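2,5-dihydroxypyridine 5,6-dioxygenase (Pseudomonas putida KT2440, PDB 7CN3) catalyses the iron(II)-dependent oxidative ring opening of 2,5-dihydroxypyridine to N-formylmaleamate, a step in the aerobic breakdown of nicotinate. Local coordinates at residues S203-L208 with E230-F235. Residues are numbered along the deposited sequence; the frame is centred on the assembly and turned at random.
Sequences SAEGTL and EIEKGF
Glu205 reaches over to the hairpin turn and bonds to the backbone of Lys233. Glu205 OE2 accepts a hydrogen bond of 3.0 Å from Lys233 N. The N-H comes from above the carboxylate plane, 77° out of it. The carboxylate thus turns a face to the amide and lies along the Glu232-Lys233 backbone. The chain gets there by a bend at chi2 (-91°), which folds the carboxylate back although the side chain sets out away from the hairpin. Glu205 and Lys233 then run side by side in the same direction, and Lys233 CG lies 3.5 Å from Glu205 OE2. Their charged atoms do not meet: Glu205 OE2 is 4.9 Å from Lys233 NZ. OE1 lies near Glu232 CA. With an alanine here in place of Glu205, Lys233 N would probably lose this acceptor and the Lys233 side chain its carboxylate neighbour.

Residues 232-235 form a type I' turn, the tight link of a two-residue beta hairpin between strands 227-232 and 235-241. Gly234 N gives a hydrogen bond of 2.7 Å to Ala204 O, in the carbonyl plane and on a lone pair. Ile231 CG2, anti to its own backbone N, comes within 3.5 Å of Ala204 O. Farther along, Gly206 and Ile231 form an antiparallel hydrogen-bonded pair. Ile231 N binds Gly206 O at 2.8 Å, and Gly206 N binds Ile231 O at 3.2 Å. The backbone angles of Gly206 and Gly234 both call for glycine. Phe165 of strand 164-168 also touches the Ala204 side chain.

The contact therefore joins residues 203-207, which also bond through their backbone to His166 and Asp164, to the hairpin of 227-232 and 235-241, mainly through backbone bonds. The carboxylate probably acts on Lys233 in two ways, by a direct bond to its amide and by a longer-range attraction to its ammonium group.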
loop_
_atom_site.group_PDB
_atom_site.type_symbol
_atom_site.label_atom_id
_atom_site.label_comp_id
_atom_site.label_asym_id
_atom_site.label_seq_id
_atom_site.Cartn_x
_atom_site.Cartn_y
_atom_site.Cartn_z
ATOM N N SER C 203 -32.132 22.758 35.297
ATOM C CA SER C 203 -33.553 22.537 35.579
ATOM C C SER C 203 -34.036 21.085 35.494
ATOM O O SER C 203 -35.027 20.750 36.141
ATOM C CB SER C 203 -34.417 23.414 34.662
ATOM O OG SER C 203 -34.405 22.900 33.342
ATOM N N ALA C 204 -33.377 20.213 34.730
ATOM C CA ALA C 204 -33.845 18.830 34.648
ATOM C C ALA C 204 -33.836 18.169 36.028
ATOM O O ALA C 204 -32.959 18.432 36.853
ATOM C CB ALA C 204 -32.988 18.031 33.668
ATOM N N GLU C 205 -34.843 17.324 36.284
ATOM C CA GLU C 205 -35.102 16.768 37.612
ATOM C C GLU C 205 -35.668 15.358 37.504
ATOM O O GLU C 205 -36.396 15.042 36.559
ATOM C CB GLU C 205 -36.105 17.619 38.398
ATOM C CG GLU C 205 -35.600 18.990 38.789
ATOM C CD GLU C 205 -34.941 18.992 40.159
ATOM O OE1 GLU C 205 -35.000 17.945 40.855
ATOM O OE2 GLU C 205 -34.369 20.042 40.531
ATOM N N GLY C 206 -35.353 14.521 38.498
ATOM C CA GLY C 206 -35.991 13.224 38.658
ATOM C C GLY C 206 -34.987 12.071 38.583
ATOM O O GLY C 206 -33.867 12.159 39.085
ATOM N N THR C 207 -35.426 10.969 37.979
ATOM C CA THR C 207 -34.659 9.735 37.945
ATOM C C THR C 207 -34.681 9.168 36.533
ATOM O O THR C 207 -35.720 9.164 35.864
ATOM C CB THR C 207 -35.229 8.689 38.934
ATOM O OG1 THR C 207 -35.192 9.205 40.264
ATOM C CG2 THR C 207 -34.426 7.410 38.894
ATOM N N LEU C 208 -33.531 8.697 36.083
ATOM C CA LEU C 208 -33.434 7.930 34.859
ATOM C C LEU C 208 -32.795 6.607 35.231
ATOM O O LEU C 208 -31.734 6.581 35.866
ATOM C CB LEU C 208 -32.632 8.680 33.794
ATOM C CG LEU C 208 -33.381 9.846 33.114
ATOM C CD1 LEU C 208 -32.429 10.762 32.357
ATOM C CD2 LEU C 208 -34.484 9.326 32.185
ATOM N N GLU C 230 -29.886 9.623 39.640
ATOM C CA GLU C 230 -30.658 10.657 40.309
ATOM C C GLU C 230 -30.188 12.015 39.814
ATOM O O GLU C 230 -28.977 12.278 39.777
ATOM C CB GLU C 230 -30.510 10.525 41.823
ATOM C CG GLU C 230 -31.058 9.162 42.309
ATOM C CD GLU C 230 -30.559 8.742 43.684
ATOM O OE1 GLU C 230 -29.635 9.387 44.230
ATOM O OE2 GLU C 230 -31.118 7.759 44.225
ATOM N N ILE C 231 -31.147 12.850 39.399
ATOM C CA ILE C 231 -30.898 14.147 38.771
ATOM C C ILE C 231 -31.516 15.235 39.634
ATOM O O ILE C 231 -32.671 15.112 40.062
ATOM C CB ILE C 231 -31.491 14.229 37.348
ATOM C CG1 ILE C 231 -31.221 12.957 36.528
ATOM C CG2 ILE C 231 -31.031 15.514 36.642
ATOM C CD1 ILE C 231 -29.893 12.866 35.977
ATOM N N GLU C 232 -30.773 16.316 39.852
ATOM C CA GLU C 232 -31.300 17.492 40.538
ATOM C C GLU C 232 -30.729 18.718 39.856
ATOM O O GLU C 232 -29.517 18.784 39.628
ATOM C CB GLU C 232 -30.939 17.526 42.030
ATOM C CG GLU C 232 -31.679 16.524 42.888
ATOM C CD GLU C 232 -30.988 16.263 44.222
ATOM O OE1 GLU C 232 -30.511 17.226 44.852
ATOM O OE2 GLU C 232 -30.930 15.087 44.640
ATOM N N LYS C 233 -31.607 19.670 39.538
ATOM C CA LYS C 233 -31.231 20.937 38.911
ATOM C C LYS C 233 -30.253 20.732 37.756
ATOM O O LYS C 233 -29.235 21.414 37.643
ATOM C CB LYS C 233 -30.665 21.904 39.948
ATOM C CG LYS C 233 -31.602 22.163 41.106
ATOM C CD LYS C 233 -30.919 23.014 42.154
ATOM C CE LYS C 233 -31.867 23.337 43.297
ATOM N NZ LYS C 233 -32.032 22.181 44.222
ATOM N N GLY C 234 -30.562 19.762 36.894
ATOM C CA GLY C 234 -29.825 19.580 35.662
ATOM C C GLY C 234 -28.569 18.726 35.746
ATOM O O GLY C 234 -27.909 18.536 34.716
ATOM N N PHE C 235 -28.227 18.195 36.921
ATOM C CA PHE C 235 -26.992 17.446 37.145
ATOM C C PHE C 235 -27.282 16.100 37.794
ATOM O O PHE C 235 -28.097 16.003 38.720
ATOM C CB PHE C 235 -25.996 18.232 38.043
ATOM C CG PHE C 235 -25.281 19.346 37.316
ATOM C CD1 PHE C 235 -25.886 20.581 37.154
ATOM C CD2 PHE C 235 -24.012 19.143 36.778
ATOM C CE1 PHE C 235 -25.240 21.611 36.473
ATOM C CE2 PHE C 235 -23.350 20.148 36.095
ATOM C CZ PHE C 235 -23.967 21.402 35.934
#